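PDB 2X7I: mevalonate kinase from Staphylococcus aureus, which probably catalyses the ATP-dependent phosphorylation of mevalonate to 5-phosphomevalonate, a step of the mevalonate pathway to isoprenoid precursors. Local coordinates for residues R76-L80 and N81-E85; E126-I129 and E130-W134; H206-H209 and I210-V214; L215-S218 and D219-H223. One frame throughout, in Å; residues are numbered along the deposited sequence.

All four contacts are local, each between adjoining pieces of chain, and they follow one another in series without nesting or crossing. Contact 1 ends helix 70-80 and turns the chain into the loop leading to strand 87-93. Contact 2 lies within helix 125-140, and its Lys-131 packs against Leu-80 of contact 1, with centres about 19 Å apart; both belong to the GHMP kinase N-terminal family region. Further along, contacts 3 and 4 occupy successive parts of helix 203-222, their centres about 14 Å apart, and both face helix 226-243 and strand 157-160. Contacts 1 and 3 lie on opposite sides of the chain's centre, their centres about 47 Å apart.

Contact 1: R76-L80 and N81-E85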
loop_
_atom_site.group_PDB
_atom_site.type_symbol
_atom_site.label_atom_id
_atom_site.label_comp_id
_atom_site.label_asym_id
_atom_site.label_seq_id
_atom_site.Cartn_x
_atom_site.Cartn_y
_atom_site.Cartn_z
ATOM N N ARG A 76 23.757 4.924 -5.417
ATOM C CA ARG A 76 23.927 3.786 -6.319
ATOM C C ARG A 76 23.692 4.164 -7.772
ATOM O O ARG A 76 24.436 3.750 -8.652
ATOM C CB ARG A 76 22.973 2.644 -5.944
ATOM C CG ARG A 76 23.284 1.334 -6.661
ATOM C CD ARG A 76 22.194 0.288 -6.413
ATOM N NE ARG A 76 22.358 -0.944 -7.197
ATOM C CZ ARG A 76 23.222 -1.923 -6.916
ATOM N NH1 ARG A 76 24.056 -1.827 -5.872
ATOM N NH2 ARG A 76 23.256 -3.008 -7.695
ATOM N N PHE A 77 22.644 4.938 -8.018
ATOM C CA PHE A 77 22.291 5.334 -9.366
ATOM C C PHE A 77 23.372 6.215 -9.993
ATOM O O PHE A 77 23.681 6.084 -11.174
ATOM C CB PHE A 77 20.941 6.053 -9.343
ATOM C CG PHE A 77 20.611 6.771 -10.613
ATOM C CD1 PHE A 77 20.092 6.078 -11.700
ATOM C CD2 PHE A 77 20.797 8.140 -10.717
ATOM C CE1 PHE A 77 19.774 6.736 -12.872
ATOM C CE2 PHE A 77 20.481 8.799 -11.883
ATOM C CZ PHE A 77 19.972 8.091 -12.967
ATOM N N VAL A 78 23.948 7.099 -9.189
ATOM C CA VAL A 78 24.986 8.014 -9.633
ATOM C C VAL A 78 26.320 7.306 -9.925
ATOM O O VAL A 78 27.036 7.692 -10.848
ATOM C CB VAL A 78 25.175 9.139 -8.587
ATOM C CG1 VAL A 78 26.497 9.882 -8.785
ATOM C CG2 VAL A 78 23.984 10.098 -8.642
ATOM N N GLU A 79 26.633 6.259 -9.161
ATOM C CA GLU A 79 27.895 5.528 -9.327
ATOM C C GLU A 79 27.830 4.449 -10.416
ATOM O O GLU A 79 28.743 4.325 -11.228
ATOM C CB GLU A 79 28.354 4.925 -7.989
ATOM C CG GLU A 79 28.957 5.951 -7.017
ATOM C CD GLU A 79 30.173 6.692 -7.596
ATOM O OE1 GLU A 79 30.391 7.875 -7.240
ATOM O OE2 GLU A 79 30.913 6.093 -8.414
ATOM N N LEU A 80 26.751 3.678 -10.435
ATOM C CA LEU A 80 26.548 2.659 -11.476
ATOM C C LEU A 80 26.627 3.262 -12.893
ATOM O O LEU A 80 27.190 2.651 -13.810
ATOM C CB LEU A 80 25.187 1.970 -11.282
ATOM C CG LEU A 80 24.958 0.572 -11.873
ATOM C CD1 LEU A 80 25.424 -0.506 -10.887
ATOM C CD2 LEU A 80 23.479 0.347 -12.236
ATOM N N ASN A 81 26.065 4.463 -13.047
ATOM C CA ASN A 81 25.924 5.120 -14.348
ATOM C C ASN A 81 26.936 6.236 -14.581
ATOM O O ASN A 81 26.791 7.023 -15.516
ATOM C CB ASN A 81 24.509 5.685 -14.481
ATOM C CG ASN A 81 23.453 4.604 -14.473
ATOM O OD1 ASN A 81 23.327 3.850 -15.433
ATOM N ND2 ASN A 81 22.685 4.525 -13.388
ATOM N N ASN A 82 27.952 6.305 -13.723
ATOM C CA ASN A 82 29.021 7.291 -13.840
ATOM C C ASN A 82 28.504 8.703 -14.137
ATOM O O ASN A 82 29.039 9.403 -15.004
ATOM C CB ASN A 82 30.032 6.835 -14.905
ATOM C CG ASN A 82 30.523 5.399 -14.679
ATOM O OD1 ASN A 82 30.536 4.577 -15.604
ATOM N ND2 ASN A 82 30.914 5.093 -13.444
ATOM N N ILE A 83 27.466 9.113 -13.406
ATOM C CA ILE A 83 26.895 10.456 -13.539
ATOM C C ILE A 83 27.759 11.495 -12.826
ATOM O O ILE A 83 27.835 11.518 -11.594
ATOM C CB ILE A 83 25.482 10.550 -12.945
ATOM C CG1 ILE A 83 24.526 9.595 -13.664
ATOM C CG2 ILE A 83 24.957 11.985 -13.035
ATOM C CD1 ILE A 83 23.263 9.365 -12.895
ATOM N N THR A 84 28.382 12.367 -13.608
ATOM C CA THR A 84 29.272 13.395 -13.077
ATOM C C THR A 84 28.572 14.736 -12.887
ATOM O O THR A 84 29.046 15.577 -12.113
ATOM C CB THR A 84 30.487 13.594 -14.008
ATOM O OG1 THR A 84 30.029 13.726 -15.355
ATOM C CG2 THR A 84 31.432 12.394 -13.919
ATOM N N GLU A 85 27.453 14.937 -13.584
ATOM C CA GLU A 85 26.720 16.206 -13.523
ATOM C C GLU A 85 25.848 16.326 -12.256
ATOM O O GLU A 85 25.314 15.324 -11.786
ATOM C CB GLU A 85 25.850 16.377 -14.775
ATOM C CG GLU A 85 26.653 16.382 -16.077
ATOM C CD GLU A 85 26.049 17.276 -17.150
ATOM O OE1 GLU A 85 25.144 16.802 -17.879
ATOM O OE2 GLU A 85 26.493 18.447 -17.271
#
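Asn-81 folds back on Phe-77 where helix 70-80 ends, and the chain leaves the helix through a Schellman motif. Asn-82, with positive phi (45°), is its C-prime residue. Ile-83 N reaches back to Val-78 O at 3.0 Å, while Asn-82 N bonds to Glu-79 O at 3.3 Å.

The side chain of Asn-81 runs back over the last helical turn. Its CB already lies 3.4 Å from Phe-77 O. The first torsion (-64°) sets CG beside the residue's own backbone N, which turns the amide toward the same carbonyl. At the tip, ND2 donates to Phe-77 O at 2.9 Å, using a lone pair in the carbonyl plane, and the acceptor lies close to the plane of the amide. Asn-81 N adds a weak bond to this oxygen, which is therefore held by both the backbone and the side chain of one residue. ND2 also comes within 3.5 Å of Phe-77 CD1, the amide and ring planes standing 56° apart.

Phe-77 is buried against Phe-111, Ser-115 and Leu-119 of helix 103-119, and Leu-119 also touches Asn-81. The Schellman turn swings Ile-83 back toward the helix, on the side of Val-78, and Leu-87 of the following strand meets both Phe-77 and Val-78. The helix end is thereby joined to its neighbouring helix and to the next strand. Val-78 CG1 lies 3.5 Å from Ile-83 O and 4.3 Å from Ile-83 CB.

Contact 2: E126-I129 and E130-W134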
loop_
_atom_site.group_PDB
_atom_site.type_symbol
_atom_site.label_atom_id
_atom_site.label_comp_id
_atom_site.label_asym_id
_atom_site.label_seq_id
_atom_site.Cartn_x
_atom_site.Cartn_y
_atom_site.Cartn_z
ATOM N N GLU A 126 9.327 -7.258 -16.119
ATOM C CA GLU A 126 10.198 -8.133 -15.326
ATOM C C GLU A 126 11.498 -7.444 -14.904
ATOM O O GLU A 126 12.012 -7.722 -13.836
ATOM C CB GLU A 126 10.498 -9.457 -16.037
ATOM C CG GLU A 126 9.949 -10.689 -15.296
ATOM C CD GLU A 126 10.603 -10.919 -13.926
ATOM O OE1 GLU A 126 11.825 -10.694 -13.776
ATOM O OE2 GLU A 126 9.888 -11.338 -12.998
ATOM N N GLU A 127 12.004 -6.537 -15.732
ATOM C CA GLU A 127 13.185 -5.754 -15.392
ATOM C C GLU A 127 12.896 -4.811 -14.212
ATOM O O GLU A 127 13.685 -4.707 -13.271
ATOM C CB GLU A 127 13.653 -4.963 -16.618
ATOM C CG GLU A 127 15.086 -4.490 -16.552
ATOM C CD GLU A 127 15.649 -4.049 -17.907
ATOM O OE1 GLU A 127 16.798 -3.519 -17.909
ATOM O OE2 GLU A 127 14.953 -4.224 -18.953
ATOM N N LEU A 128 11.752 -4.140 -14.276
ATOM C CA LEU A 128 11.286 -3.287 -13.196
ATOM C C LEU A 128 11.121 -4.078 -11.908
ATOM O O LEU A 128 11.514 -3.612 -10.845
ATOM C CB LEU A 128 9.947 -2.632 -13.586
ATOM C CG LEU A 128 9.266 -1.718 -12.571
ATOM C CD1 LEU A 128 10.283 -0.754 -11.929
ATOM C CD2 LEU A 128 8.074 -0.955 -13.227
ATOM N N ILE A 129 10.527 -5.267 -12.017
ATOM C CA ILE A 129 10.319 -6.160 -10.883
ATOM C C ILE A 129 11.642 -6.466 -10.188
ATOM O O ILE A 129 11.757 -6.302 -8.974
ATOM C CB ILE A 129 9.679 -7.517 -11.314
ATOM C CG1 ILE A 129 8.233 -7.322 -11.796
ATOM C CG2 ILE A 129 9.708 -8.511 -10.159
ATOM C CD1 ILE A 129 7.302 -6.832 -10.721
ATOM N N GLU A 130 12.628 -6.900 -10.972
ATOM C CA GLU A 130 13.950 -7.215 -10.453
ATOM C C GLU A 130 14.626 -5.998 -9.811
ATOM O O GLU A 130 15.126 -6.086 -8.696
ATOM C CB GLU A 130 14.854 -7.756 -11.564
ATOM C CG GLU A 130 14.340 -9.039 -12.238
ATOM C CD GLU A 130 14.510 -10.263 -11.385
ATOM O OE1 GLU A 130 15.206 -10.186 -10.357
ATOM O OE2 GLU A 130 13.955 -11.309 -11.752
ATOM N N LYS A 131 14.639 -4.873 -10.515
ATOM C CA LYS A 131 15.321 -3.676 -10.032
ATOM C C LYS A 131 14.617 -3.055 -8.824
ATOM O O LYS A 131 15.268 -2.552 -7.920
ATOM C CB LYS A 131 15.450 -2.641 -11.149
ATOM C CG LYS A 131 16.496 -2.968 -12.201
ATOM C CD LYS A 131 17.885 -2.464 -11.801
ATOM C CE LYS A 131 18.804 -2.321 -13.022
ATOM N NZ LYS A 131 20.262 -2.265 -12.661
ATOM N N ALA A 132 13.288 -3.088 -8.816
ATOM C CA ALA A 132 12.532 -2.563 -7.683
ATOM C C ALA A 132 12.755 -3.435 -6.444
ATOM O O ALA A 132 12.943 -2.911 -5.348
ATOM C CB ALA A 132 11.044 -2.460 -8.013
ATOM N N ASN A 133 12.740 -4.752 -6.608
ATOM C CA ASN A 133 12.970 -5.648 -5.473
ATOM C C ASN A 133 14.379 -5.430 -4.911
ATOM O O ASN A 133 14.550 -5.366 -3.699
ATOM C CB ASN A 133 12.706 -7.127 -5.836
ATOM C CG ASN A 133 11.199 -7.481 -5.846
ATOM O OD1 ASN A 133 10.673 -8.017 -6.824
ATOM N ND2 ASN A 133 10.516 -7.186 -4.750
ATOM N N TRP A 134 15.363 -5.240 -5.793
ATOM C CA TRP A 134 16.733 -4.945 -5.364
ATOM C C TRP A 134 16.848 -3.599 -4.641
ATOM O O TRP A 134 17.582 -3.478 -3.650
ATOM C CB TRP A 134 17.725 -4.993 -6.541
ATOM C CG TRP A 134 17.725 -6.301 -7.337
ATOM C CD1 TRP A 134 17.063 -7.473 -7.030
ATOM C CD2 TRP A 134 18.428 -6.556 -8.565
ATOM N NE1 TRP A 134 17.298 -8.416 -8.003
ATOM C CE2 TRP A 134 18.136 -7.883 -8.949
ATOM C CE3 TRP A 134 19.263 -5.783 -9.383
ATOM C CZ2 TRP A 134 18.661 -8.458 -10.114
ATOM C CZ3 TRP A 134 19.786 -6.358 -10.538
ATOM C CH2 TRP A 134 19.477 -7.683 -10.892
#
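Glu-130 N bonds to Glu-126 O at 3.0 Å, the first of four successive i to i+4 hydrogen bonds that carry the helix across the junction. Lys-131 N follows to Glu-127 O, Ala-132 N to Leu-128 O at 2.7 Å, and Asn-133 N to Ile-129 O.

The side chains of Glu-126 and Glu-130 converge on one flank. With CG beside its own backbone N (chi1 -60°) and the chain bent at chi2 (-75°), Glu-130 lays CG 3.1 Å from Glu-126 O, and its OE2 ends 3.0 Å from Glu-126 OE1. The two carboxylate planes are 57° apart. Such closeness of two acceptors would be repulsive if both were ionised; a proton on one carboxylate would probably ease the approach.

This is helix 125-140 of the GHMP kinase N-terminal region, which packs on helices 103-119 and 145-153. Leu-128 packs on Val-112 and Arg-113 of the former, and its CD1 sits 4.3 Å from Ala-132 CB. Ile-129 instead meets Thr-148, Gln-149 and Val-152 of the latter. Glu-127 and Lys-131 stand one turn apart without pairing, Lys-131 NZ lying 6.4 Å from Glu-127 OE1: that oxygen is hydrogen-bonded to Tyr-116 OH, and Lys-131 packs on Val-112 and Tyr-116.

Contact 3: H206-H209 and I210-V214; sequences HVKH and IGKLV
His-206 offers one face of its imidazole to the CG2 methyl of Ile-210, one turn further along helix 203-222. This is a CH-pi contact, with CG2 3.7 Å from the ring centroid and 22° off the ring normal, nearest to CE1. The first torsion of Ile-210 (80°) swings CG1 between its backbone N and carbonyl carbon and leaves CG2 on the side facing His-206. There the methyl also presses to 3.0 Å from His-206 O, the same oxygen that accepts the hydrogen bond from Ile-210 N at 2.9 Å.

Val-207 continues the helical ladder less firmly, since the bond from Gly-211 N to Val-207 O is weak at 3.4 Å. Gly-211 in turn gives its own carbonyl to Gln-160 NE2 of strand 157-160, tying the helix to the neighbouring sheet. Lys-208 is exposed, and the ladder lapses here: its O stands 3.8 Å from Lys-212 N, too long for a hydrogen bond.

At His-209 the ladder resumes: its O accepts from Leu-213 N at 3.2 Å. Lys-212 doubles back alongside His-209, pointing the same way, with bends at chi3 and chi4 that bring NZ to the ring edge, 3.7 Å from CD2.

Both rings also contact helix 226-243, where Asp-239 receives a hydrogen bond from His-206 ND1 and a weak one from His-209 ND1. The aspartate thus joins the two helices through both histidines, and its charge would favour a proton on each ND1, while the ammonium of Lys-212 would probably work against a second proton on His-209.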
loop_
_atom_site.group_PDB
_atom_site.type_symbol
_atom_site.label_atom_id
_atom_site.label_comp_id
_atom_site.label_asym_id
_atom_site.label_seq_id
_atom_site.Cartn_x
_atom_site.Cartn_y
_atom_site.Cartn_z
ATOM N N HIS A 206 -6.810 -17.439 14.470
ATOM C CA HIS A 206 -7.282 -16.346 13.608
ATOM C C HIS A 206 -6.588 -16.359 12.244
ATOM O O HIS A 206 -7.232 -16.144 11.227
ATOM C CB HIS A 206 -7.096 -14.963 14.256
ATOM C CG HIS A 206 -7.488 -13.821 13.361
ATOM N ND1 HIS A 206 -8.767 -13.666 12.870
ATOM C CD2 HIS A 206 -6.778 -12.771 12.885
ATOM C CE1 HIS A 206 -8.825 -12.583 12.117
ATOM N NE2 HIS A 206 -7.631 -12.020 12.112
ATOM N N VAL A 207 -5.285 -16.614 12.247
ATOM C CA VAL A 207 -4.491 -16.683 11.025
ATOM C C VAL A 207 -4.844 -17.941 10.249
ATOM O O VAL A 207 -4.848 -17.931 9.024
ATOM C CB VAL A 207 -2.962 -16.683 11.314
ATOM C CG1 VAL A 207 -2.186 -16.544 10.011
ATOM C CG2 VAL A 207 -2.590 -15.551 12.261
ATOM N N LYS A 208 -5.124 -19.022 10.970
ATOM C CA LYS A 208 -5.656 -20.236 10.362
ATOM C C LYS A 208 -6.983 -19.923 9.663
ATOM O O LYS A 208 -7.182 -20.297 8.506
ATOM C CB LYS A 208 -5.827 -21.338 11.414
ATOM C CG LYS A 208 -6.533 -22.597 10.906
ATOM C CD LYS A 208 -6.404 -23.756 11.890
ATOM C CE LYS A 208 -6.929 -25.070 11.284
ATOM N NZ LYS A 208 -6.714 -26.263 12.184
ATOM N N HIS A 209 -7.853 -19.174 10.336
ATOM C CA HIS A 209 -9.178 -18.860 9.783
ATOM C C HIS A 209 -9.147 -17.882 8.612
ATOM O O HIS A 209 -9.935 -18.025 7.680
ATOM C CB HIS A 209 -10.131 -18.337 10.866
ATOM C CG HIS A 209 -10.324 -19.283 12.007
ATOM N ND1 HIS A 209 -10.595 -18.854 13.287
ATOM C CD2 HIS A 209 -10.240 -20.634 12.071
ATOM C CE1 HIS A 209 -10.686 -19.902 14.089
ATOM N NE2 HIS A 209 -10.475 -20.994 13.376
ATOM N N ILE A 210 -8.261 -16.886 8.628
ATOM C CA ILE A 210 -8.255 -15.945 7.505
ATOM C C ILE A 210 -7.788 -16.678 6.231
ATOM O O ILE A 210 -8.159 -16.310 5.124
ATOM C CB ILE A 210 -7.463 -14.618 7.781
ATOM C CG1 ILE A 210 -5.964 -14.805 7.628
ATOM C CG2 ILE A 210 -7.804 -14.014 9.137
ATOM C CD1 ILE A 210 -5.500 -14.523 6.240
ATOM N N GLY A 211 -7.000 -17.736 6.409
ATOM C CA GLY A 211 -6.642 -18.633 5.323
ATOM C C GLY A 211 -7.838 -19.068 4.502
ATOM O O GLY A 211 -7.849 -18.867 3.283
ATOM N N LYS A 212 -8.849 -19.654 5.148
ATOM C CA LYS A 212 -10.087 -20.003 4.433
ATOM C C LYS A 212 -10.829 -18.772 3.894
ATOM O O LYS A 212 -11.409 -18.835 2.820
ATOM C CB LYS A 212 -11.039 -20.914 5.253
ATOM C CG LYS A 212 -11.272 -20.550 6.720
ATOM C CD LYS A 212 -12.191 -21.577 7.408
ATOM C CE LYS A 212 -11.816 -21.817 8.871
ATOM N NZ LYS A 212 -10.603 -22.688 9.032
ATOM N N LEU A 213 -10.797 -17.655 4.622
ATOM C CA LEU A 213 -11.433 -16.419 4.145
ATOM C C LEU A 213 -10.740 -15.808 2.918
ATOM O O LEU A 213 -11.401 -15.180 2.097
ATOM C CB LEU A 213 -11.525 -15.383 5.264
ATOM C CG LEU A 213 -12.470 -15.752 6.413
ATOM C CD1 LEU A 213 -12.276 -14.804 7.594
ATOM C CD2 LEU A 213 -13.920 -15.745 5.944
ATOM N N VAL A 214 -9.421 -15.978 2.808
ATOM C CA VAL A 214 -8.677 -15.568 1.613
ATOM C C VAL A 214 -9.069 -16.435 0.404
ATOM O O VAL A 214 -9.091 -15.949 -0.728
ATOM C CB VAL A 214 -7.133 -15.641 1.830
ATOM C CG1 VAL A 214 -6.383 -15.444 0.517
ATOM C CG2 VAL A 214 -6.683 -14.616 2.860
#

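Contact 4: L215-S218 and D219-H223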
loop_
_atom_site.group_PDB
_atom_site.type_symbol
_atom_site.label_atom_id
_atom_site.label_comp_id
_atom_site.label_asym_id
_atom_site.label_seq_id
_atom_site.Cartn_x
_atom_site.Cartn_y
_atom_site.Cartn_z
ATOM N N LEU A 215 -9.380 -17.708 0.646
ATOM C CA LEU A 215 -9.786 -18.619 -0.422
ATOM C C LEU A 215 -11.146 -18.211 -0.993
ATOM O O LEU A 215 -11.329 -18.169 -2.208
ATOM C CB LEU A 215 -9.827 -20.068 0.079
ATOM C CG LEU A 215 -10.210 -21.148 -0.938
ATOM C CD1 LEU A 215 -9.389 -21.018 -2.223
ATOM C CD2 LEU A 215 -10.072 -22.549 -0.329
ATOM N N ARG A 216 -12.093 -17.896 -0.117
ATOM C CA ARG A 216 -13.387 -17.390 -0.564
ATOM C C ARG A 216 -13.272 -16.015 -1.233
ATOM O O ARG A 216 -14.014 -15.716 -2.158
ATOM C CB ARG A 216 -14.358 -17.298 0.602
ATOM C CG ARG A 216 -14.711 -18.636 1.237
ATOM C CD ARG A 216 -15.422 -18.420 2.578
ATOM N NE ARG A 216 -16.523 -17.446 2.483
ATOM C CZ ARG A 216 -17.227 -17.008 3.529
ATOM N NH1 ARG A 216 -16.964 -17.453 4.756
ATOM N NH2 ARG A 216 -18.208 -16.127 3.347
ATOM N N ALA A 217 -12.356 -15.183 -0.748
ATOM C CA ALA A 217 -12.127 -13.843 -1.314
ATOM C C ALA A 217 -11.611 -13.874 -2.752
ATOM O O ALA A 217 -11.921 -12.992 -3.538
ATOM C CB ALA A 217 -11.159 -13.071 -0.438
ATOM N N SER A 218 -10.814 -14.879 -3.085
ATOM C CA SER A 218 -10.274 -15.017 -4.426
ATOM C C SER A 218 -11.385 -15.238 -5.437
ATOM O O SER A 218 -11.414 -14.578 -6.464
ATOM C CB SER A 218 -9.249 -16.158 -4.496
ATOM O OG SER A 218 -9.816 -17.406 -4.133
ATOM N N ASP A 219 -12.300 -16.154 -5.136
ATOM C CA ASP A 219 -13.450 -16.413 -6.011
ATOM C C ASP A 219 -14.397 -15.213 -6.069
ATOM O O ASP A 219 -14.819 -14.793 -7.147
ATOM C CB ASP A 219 -14.207 -17.666 -5.556
ATOM C CG ASP A 219 -13.537 -18.949 -6.018
ATOM O OD1 ASP A 219 -12.916 -19.633 -5.168
ATOM O OD2 ASP A 219 -13.626 -19.262 -7.232
ATOM N N VAL A 220 -14.713 -14.669 -4.901
ATOM C CA VAL A 220 -15.534 -13.465 -4.784
ATOM C C VAL A 220 -15.011 -12.312 -5.653
ATOM O O VAL A 220 -15.785 -11.604 -6.276
ATOM C CB VAL A 220 -15.627 -13.025 -3.298
ATOM C CG1 VAL A 220 -15.841 -11.524 -3.162
ATOM C CG2 VAL A 220 -16.725 -13.822 -2.588
ATOM N N ILE A 221 -13.692 -12.140 -5.693
ATOM C CA ILE A 221 -13.069 -11.089 -6.503
ATOM C C ILE A 221 -13.089 -11.437 -7.989
ATOM O O ILE A 221 -13.378 -10.586 -8.825
ATOM C CB ILE A 221 -11.618 -10.806 -6.006
ATOM C CG1 ILE A 221 -11.670 -9.862 -4.805
ATOM C CG2 ILE A 221 -10.753 -10.211 -7.112
ATOM C CD1 ILE A 221 -10.615 -10.123 -3.770
ATOM N N GLU A 222 -12.790 -12.692 -8.312
ATOM C CA GLU A 222 -12.852 -13.168 -9.698
ATOM C C GLU A 222 -14.249 -13.034 -10.323
ATOM O O GLU A 222 -14.374 -12.913 -11.549
ATOM C CB GLU A 222 -12.410 -14.628 -9.773
ATOM C CG GLU A 222 -10.916 -14.841 -9.548
ATOM C CD GLU A 222 -10.577 -16.247 -9.077
ATOM O OE1 GLU A 222 -11.285 -17.204 -9.450
ATOM O OE2 GLU A 222 -9.595 -16.403 -8.332
ATOM N N HIS A 223 -15.293 -13.074 -9.493
ATOM C CA HIS A 223 -16.674 -13.034 -9.988
ATOM C C HIS A 223 -17.389 -11.716 -9.632
ATOM O O HIS A 223 -18.615 -11.599 -9.774
ATOM C CB HIS A 223 -17.448 -14.270 -9.496
ATOM C CG HIS A 223 -16.784 -15.568 -9.846
ATOM N ND1 HIS A 223 -16.523 -15.945 -11.148
ATOM C CD2 HIS A 223 -16.313 -16.570 -9.068
ATOM C CE1 HIS A 223 -15.921 -17.121 -11.155
ATOM N NE2 HIS A 223 -15.782 -17.523 -9.905
#
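Ile-221 lies close against the carbonyl of Ala-217, and this is the tight side of the contact. Its CD1 comes to 3.2 Å from Ala-217 O, the oxygen that also accepts from Ile-221 N at 2.9 Å. Ile-30 of strand 29-45 touches both side chains. Val-220 likewise sets CG2 3.3 Å from Arg-216 O and packs on Ala-228, Leu-229 and Ile-232 of helix 226-243. At the exposed margin of this packing, Arg-216 touches Ile-232 and extends to a salt bridge with Glu-235.

Ser-218 is buried as well, and its hydroxyl turns back to the helix: a first torsion of 60° directs OG to Leu-215 O, to which it donates at 2.6 Å. The hydroxyl thus supplies a donor to Leu-215 O where Asp-219 N, 3.7 Å from that oxygen, makes no hydrogen bond.

The solvent side is looser. Asp-219 is exposed. Glu-222 runs its chain past Ser-218 O, with CG at 3.1 Å, but OE2 beside that oxygen is a second acceptor and adds no bond.

With i to i+4 bonds from Val-220, Ile-221 and Glu-222, these are the last turns of helix 203-222, with one side packed on strand 29-45 and helix 226-243 of the GHMP kinase fold.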